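Local coordinates for aminotransferase (Paracoccus denitrificans, PDB 4GRX), which probably moves amino groups from amine donors to carbonyl acceptors using pyridoxal 5'-phosphate, as a class III omega-aminotransferase, at residues Lys154-Trp159 with Gly187-Thr192; Phe232-Val237 with Ile263-Asp268. All coordinates share one frame; numbering follows the deposited sequence.

Contact 1: Lys154-Trp159 with Gly187-Thr192; sequences KILTRW and GFIHLT
Thr157 and His190 lie side by side on the parallel strands 154-158 and 188-191, where a chi1 of 53° turns Thr157 OG1 to the imidazole edge, in the ring plane and 3.1 Å from His190 CD2. The tight part of the contact is the backbone ladder that runs its whole length. Five hydrogen bonds make it up, from Ile155 N on Gly187 O at one end, 2.8 Å long, to Trp159 N on Leu191 O at the other. Leu156 CD2 meets Ile189 CD1 (3.9 Å) on the face where Ile189 and Leu191 reach helix 206-224. On the other face, beside helix 167-172, CD1 and CE1 of Phe188 both approach Ile155 CB, the CD1 carbon at 3.7 Å. An alanine in place of Phe188 is likely to open a gap between Ile155 and the helix 167-172 residues Val168 and Met172. The solvent side is looser. Strand 188-191 is outermost in the sheet of this chain, and its Phe188, Ile189 and His190 are partly exposed, as are Lys154 and Trp159 opposite. Lys154 extends away from Gly187 toward Glu224, with which NZ forms a salt bridge, and Thr228. The Trp159 benzo ring touches His190 only through CE3 and CZ3, about 4.1 Å from His190 ND1, with planes at 59°. Polar side chains look past the strand pair: OG1 of Thr157 bonds to Met172 O, and NE2 of His190 to Ser171 O. Both acceptors are carbonyls near the end of helix 167-172, which implies that the hydroxyl and the imidazole NE2 serve as donors, tying this face of the beta-alpha-beta unit to its own connecting helix.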
loop_
_atom_site.group_PDB
_atom_site.type_symbol
_atom_site.label_atom_id
_atom_site.label_comp_id
_atom_site.label_asym_id
_atom_site.label_seq_id
_atom_site.Cartn_x
_atom_site.Cartn_y
_atom_site.Cartn_z
ATOM N N LYS A 154 2.630 15.320 -16.720
ATOM C CA LYS A 154 1.159 15.146 -16.770
ATOM C C LYS A 154 0.758 13.687 -16.980
ATOM O O LYS A 154 1.476 12.937 -17.627
ATOM C CB LYS A 154 0.509 16.052 -17.825
ATOM C CG LYS A 154 0.606 17.539 -17.497
ATOM C CD LYS A 154 0.413 18.423 -18.718
ATOM C CE LYS A 154 0.769 19.873 -18.395
ATOM N NZ LYS A 154 0.840 20.749 -19.600
ATOM N N ILE A 155 -0.383 13.294 -16.412
ATOM C CA ILE A 155 -0.877 11.914 -16.479
ATOM C C ILE A 155 -2.275 11.900 -17.090
ATOM O O ILE A 155 -3.200 12.544 -16.565
ATOM C CB ILE A 155 -0.890 11.233 -15.080
ATOM C CG1 ILE A 155 0.522 11.110 -14.489
ATOM C CG2 ILE A 155 -1.565 9.870 -15.136
ATOM C CD1 ILE A 155 1.482 10.243 -15.280
ATOM N N LEU A 156 -2.425 11.154 -18.188
ATOM C CA LEU A 156 -3.723 11.011 -18.864
ATOM C C LEU A 156 -4.447 9.748 -18.437
ATOM O O LEU A 156 -3.884 8.657 -18.505
ATOM C CB LEU A 156 -3.542 11.003 -20.383
ATOM C CG LEU A 156 -2.595 12.035 -21.006
ATOM C CD1 LEU A 156 -2.475 11.834 -22.509
ATOM C CD2 LEU A 156 -3.063 13.456 -20.717
ATOM N N THR A 157 -5.692 9.913 -17.982
ATOM C CA THR A 157 -6.610 8.788 -17.700
ATOM C C THR A 157 -7.993 9.084 -18.273
ATOM O O THR A 157 -8.162 10.076 -18.987
ATOM C CB THR A 157 -6.690 8.424 -16.200
ATOM O OG1 THR A 157 -6.994 9.577 -15.410
ATOM C CG2 THR A 157 -5.370 7.829 -15.714
ATOM N N ARG A 158 -8.983 8.242 -17.983
ATOM C CA ARG A 158 -10.346 8.488 -18.491
ATOM C C ARG A 158 -11.353 8.730 -17.382
ATOM O O ARG A 158 -11.240 8.162 -16.296
ATOM C CB ARG A 158 -10.873 7.327 -19.345
ATOM C CG ARG A 158 -10.334 7.201 -20.758
ATOM C CD ARG A 158 -9.067 6.374 -20.790
ATOM N NE ARG A 158 -9.184 5.128 -20.033
ATOM C CZ ARG A 158 -9.674 3.989 -20.526
ATOM N NH1 ARG A 158 -10.121 3.925 -21.775
ATOM N NH2 ARG A 158 -9.719 2.905 -19.762
ATOM N N TRP A 159 -12.362 9.541 -17.685
ATOM C CA TRP A 159 -13.509 9.652 -16.828
ATOM C C TRP A 159 -14.056 8.263 -16.579
ATOM O O TRP A 159 -13.969 7.390 -17.442
ATOM C CB TRP A 159 -14.550 10.611 -17.410
ATOM C CG TRP A 159 -15.556 11.019 -16.359
ATOM C CD1 TRP A 159 -16.924 10.738 -16.334
ATOM C CD2 TRP A 159 -15.289 11.715 -15.089
ATOM N NE1 TRP A 159 -17.496 11.230 -15.197
ATOM C CE2 TRP A 159 -16.580 11.824 -14.405
ATOM C CE3 TRP A 159 -14.158 12.250 -14.484
ATOM C CZ2 TRP A 159 -16.709 12.434 -13.166
ATOM C CZ3 TRP A 159 -14.299 12.867 -13.239
ATOM C CH2 TRP A 159 -15.548 12.963 -12.600
ATOM N N GLY A 187 -2.139 18.309 -12.782
ATOM C CA GLY A 187 -1.365 17.410 -13.628
ATOM C C GLY A 187 -2.055 16.117 -14.018
ATOM O O GLY A 187 -1.430 15.234 -14.624
ATOM N N PHE A 188 -3.330 15.987 -13.666
ATOM C CA PHE A 188 -4.082 14.779 -13.975
ATOM C C PHE A 188 -5.285 15.173 -14.804
ATOM O O PHE A 188 -6.113 15.969 -14.364
ATOM C CB PHE A 188 -4.470 14.046 -12.680
ATOM C CG PHE A 188 -3.285 13.534 -11.925
ATOM C CD1 PHE A 188 -2.867 12.218 -12.072
ATOM C CD2 PHE A 188 -2.537 14.384 -11.112
ATOM C CE1 PHE A 188 -1.727 11.749 -11.412
ATOM C CE2 PHE A 188 -1.403 13.919 -10.438
ATOM C CZ PHE A 188 -0.996 12.597 -10.593
ATOM N N ILE A 189 -5.338 14.654 -16.030
ATOM C CA ILE A 189 -6.355 15.030 -17.009
ATOM C C ILE A 189 -7.260 13.838 -17.291
ATOM O O ILE A 189 -6.777 12.728 -17.526
ATOM C CB ILE A 189 -5.695 15.518 -18.322
ATOM C CG1 ILE A 189 -4.803 16.721 -18.052
ATOM C CG2 ILE A 189 -6.729 15.865 -19.387
ATOM C CD1 ILE A 189 -3.768 16.957 -19.127
ATOM N N HIS A 190 -8.569 14.078 -17.279
ATOM C CA HIS A 190 -9.552 13.048 -17.573
ATOM C C HIS A 190 -10.218 13.240 -18.910
ATOM O O HIS A 190 -10.916 14.228 -19.107
ATOM C CB HIS A 190 -10.588 13.009 -16.464
ATOM C CG HIS A 190 -10.002 12.741 -15.109
ATOM N ND1 HIS A 190 -10.303 13.485 -14.030
ATOM C CD2 HIS A 190 -9.091 11.776 -14.684
ATOM C CE1 HIS A 190 -9.620 13.019 -12.961
ATOM N NE2 HIS A 190 -8.884 11.971 -13.363
ATOM N N LEU A 191 -10.003 12.298 -19.831
ATOM C CA LEU A 191 -10.572 12.344 -21.186
ATOM C C LEU A 191 -11.876 11.584 -21.197
ATOM O O LEU A 191 -12.188 10.886 -20.230
ATOM C CB LEU A 191 -9.652 11.642 -22.168
ATOM C CG LEU A 191 -8.160 11.923 -22.206
ATOM C CD1 LEU A 191 -7.483 10.684 -22.760
ATOM C CD2 LEU A 191 -7.893 13.130 -23.083
ATOM N N THR A 192 -12.624 11.670 -22.290
ATOM C CA THR A 192 -13.941 11.031 -22.342
ATOM C C THR A 192 -13.843 9.512 -22.205
ATOM O O THR A 192 -12.962 8.859 -22.790
ATOM C CB THR A 192 -14.681 11.355 -23.649
ATOM O OG1 THR A 192 -14.548 12.741 -23.936
ATOM C CG2 THR A 192 -16.132 11.033 -23.545
#

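Contact 2: Phe232-Val237 with Ile263-Asp268; sequences FFAEPV and IPMISD
Phe233 and Ile266 stand side by side on neighbouring parallel strands, 229-234 and 265-268, which with helix 250-260 form a beta-alpha-beta unit in the seven-stranded sheet of a fold type I pyridoxal phosphate enzyme. Four backbone hydrogen bonds join segments 232-237 and 263-268. Ile266 N to Phe232 O is the shortest, at 2.8 Å. The last, Asp268 N to Ala234 O, differs: the donor stands well above the carbonyl plane. Apolar contacts fill both faces. Ile266 CB lies over one face of the Phe233 ring in a CH-pi contact, 3.9 Å from its centroid, while Ile266 CG2 meets Phe233 CE2 at 3.6 Å. On the face carrying Phe232 and Met265, Met265 CG approaches Phe232 CD1 at 3.9 Å. A bend at chi2 (-81°) turns the methionine chain so that Met265 CE also meets Ala234 CB, 4.1 Å away. The carboxylates of Glu235 and Asp268 find their partners outside the two segments. Glu235 OE1 accepts from the backbone N of Tyr162, a ligand-pocket residue, and OE2 from Gly239 N. Asp268 OD2 has His163 and Asn133 as partners and lies close to N1 of the cofactor carried by modified Lys297, consistent with the aspartate that faces the pyridine nitrogen in this fold. Just beyond strand 229-234, Pro236 CD rests 3.3 Å from Asp268 O.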
loop_
_atom_site.group_PDB
_atom_site.type_symbol
_atom_site.label_atom_id
_atom_site.label_comp_id
_atom_site.label_asym_id
_atom_site.label_seq_id
_atom_site.Cartn_x
_atom_site.Cartn_y
_atom_site.Cartn_z
ATOM N N PHE A 232 -0.069 7.627 -20.092
ATOM C CA PHE A 232 -1.487 7.359 -20.334
ATOM C C PHE A 232 -1.793 6.004 -19.721
ATOM O O PHE A 232 -1.206 4.981 -20.109
ATOM C CB PHE A 232 -1.764 7.323 -21.846
ATOM C CG PHE A 232 -3.159 6.874 -22.220
ATOM C CD1 PHE A 232 -3.475 5.522 -22.324
ATOM C CD2 PHE A 232 -4.154 7.807 -22.507
ATOM C CE1 PHE A 232 -4.759 5.109 -22.681
ATOM C CE2 PHE A 232 -5.431 7.405 -22.865
ATOM C CZ PHE A 232 -5.740 6.050 -22.944
ATOM N N PHE A 233 -2.691 5.992 -18.745
ATOM C CA PHE A 233 -3.131 4.743 -18.137
ATOM C C PHE A 233 -4.538 4.416 -18.601
ATOM O O PHE A 233 -5.381 5.318 -18.729
ATOM C CB PHE A 233 -3.155 4.858 -16.615
ATOM C CG PHE A 233 -1.810 5.006 -15.986
ATOM C CD1 PHE A 233 -1.033 6.154 -16.211
ATOM C CD2 PHE A 233 -1.335 4.030 -15.116
ATOM C CE1 PHE A 233 0.215 6.295 -15.613
ATOM C CE2 PHE A 233 -0.095 4.170 -14.515
ATOM C CZ PHE A 233 0.679 5.297 -14.758
ATOM N N ALA A 234 -4.797 3.125 -18.811
ATOM C CA ALA A 234 -6.157 2.636 -19.089
ATOM C C ALA A 234 -6.357 1.218 -18.611
ATOM O O ALA A 234 -5.492 0.355 -18.816
ATOM C CB ALA A 234 -6.473 2.728 -20.582
ATOM N N GLU A 235 -7.499 0.980 -17.977
ATOM C CA GLU A 235 -8.002 -0.368 -17.790
ATOM C C GLU A 235 -8.518 -0.842 -19.150
ATOM O O GLU A 235 -9.217 -0.076 -19.843
ATOM C CB GLU A 235 -9.184 -0.367 -16.833
ATOM C CG GLU A 235 -8.866 0.064 -15.419
ATOM C CD GLU A 235 -10.090 0.598 -14.711
ATOM O OE1 GLU A 235 -10.251 1.836 -14.714
ATOM O OE2 GLU A 235 -10.895 -0.210 -14.181
ATOM N N PRO A 236 -8.188 -2.090 -19.553
ATOM C CA PRO A 236 -8.750 -2.552 -20.835
ATOM C C PRO A 236 -10.287 -2.517 -20.819
ATOM O O PRO A 236 -10.907 -1.982 -21.751
ATOM C CB PRO A 236 -8.200 -3.979 -20.980
ATOM C CG PRO A 236 -6.953 -3.978 -20.156
ATOM C CD PRO A 236 -7.220 -3.049 -18.995
ATOM N N VAL A 237 -10.872 -3.072 -19.757
ATOM C CA VAL A 237 -12.294 -2.962 -19.475
ATOM C C VAL A 237 -12.369 -2.257 -18.128
ATOM O O VAL A 237 -11.685 -2.672 -17.188
ATOM C CB VAL A 237 -12.955 -4.343 -19.305
ATOM C CG1 VAL A 237 -14.454 -4.195 -19.079
ATOM C CG2 VAL A 237 -12.701 -5.228 -20.502
ATOM N N ILE A 263 4.421 9.108 -25.637
ATOM C CA ILE A 263 3.704 9.009 -24.366
ATOM C C ILE A 263 3.513 7.533 -23.989
ATOM O O ILE A 263 2.701 6.833 -24.598
ATOM C CB ILE A 263 2.334 9.724 -24.437
ATOM C CG1 ILE A 263 2.551 11.204 -24.773
ATOM C CG2 ILE A 263 1.539 9.531 -23.142
ATOM C CD1 ILE A 263 1.283 11.993 -25.022
ATOM N N PRO A 264 4.266 7.058 -22.980
ATOM C CA PRO A 264 4.142 5.701 -22.467
ATOM C C PRO A 264 2.692 5.289 -22.205
ATOM O O PRO A 264 1.903 6.061 -21.639
ATOM C CB PRO A 264 4.924 5.769 -21.161
ATOM C CG PRO A 264 6.015 6.750 -21.469
ATOM C CD PRO A 264 5.329 7.810 -22.281
ATOM N N MET A 265 2.342 4.084 -22.633
ATOM C CA MET A 265 0.999 3.570 -22.441
ATOM C C MET A 265 1.043 2.460 -21.411
ATOM O O MET A 265 1.725 1.452 -21.593
ATOM C CB MET A 265 0.390 3.077 -23.764
ATOM C CG MET A 265 -1.091 2.780 -23.690
ATOM S SD MET A 265 -1.411 1.160 -22.965
ATOM C CE MET A 265 -3.112 1.370 -22.435
ATOM N N ILE A 266 0.296 2.656 -20.330
ATOM C CA ILE A 266 0.295 1.722 -19.223
ATOM C C ILE A 266 -1.057 1.047 -19.163
ATOM O O ILE A 266 -2.100 1.720 -19.157
ATOM C CB ILE A 266 0.537 2.456 -17.899
ATOM C CG1 ILE A 266 1.680 3.481 -18.031
ATOM C CG2 ILE A 266 0.704 1.465 -16.751
ATOM C CD1 ILE A 266 3.056 2.882 -18.090
ATOM N N SER A 267 -1.041 -0.282 -19.125
ATOM C CA SER A 267 -2.272 -1.043 -18.996
ATOM C C SER A 267 -2.543 -1.463 -17.557
ATOM O O SER A 267 -1.814 -2.268 -16.978
ATOM C CB SER A 267 -2.268 -2.266 -19.920
ATOM O OG SER A 267 -3.526 -2.929 -19.849
ATOM N N ASP A 268 -3.600 -0.913 -16.985
ATOM C CA ASP A 268 -4.003 -1.293 -15.642
ATOM C C ASP A 268 -4.793 -2.607 -15.690
ATOM O O ASP A 268 -5.989 -2.624 -15.966
ATOM C CB ASP A 268 -4.799 -0.163 -14.977
ATOM C CG ASP A 268 -5.000 -0.391 -13.486
ATOM O OD1 ASP A 268 -4.806 -1.550 -13.033
ATOM O OD2 ASP A 268 -5.371 0.581 -12.783
#

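How the contacts relate
Contacts 1 and 2 have centres 11 Å apart in one mixed seven-stranded sheet, where strands 265-268, 229-234, 154-158 and 188-191 lie in that order. Contact 1 closes before contact 2 opens along the chain; each spans a separate beta-alpha-beta unit, with helix 167-172 in the first and helix 250-260 in the second. The inner strands 154-158 and 229-234 are themselves neighbours: Leu156 O and Phe233 N are 2.9 Å apart, probably a hydrogen bond, and Thr157 CG2 packs on Phe233 CB. Contact 2 is buried and brings Asp268 near the cofactor, whereas contact 1 adds strand 188-191, outermost in this chain's sheet.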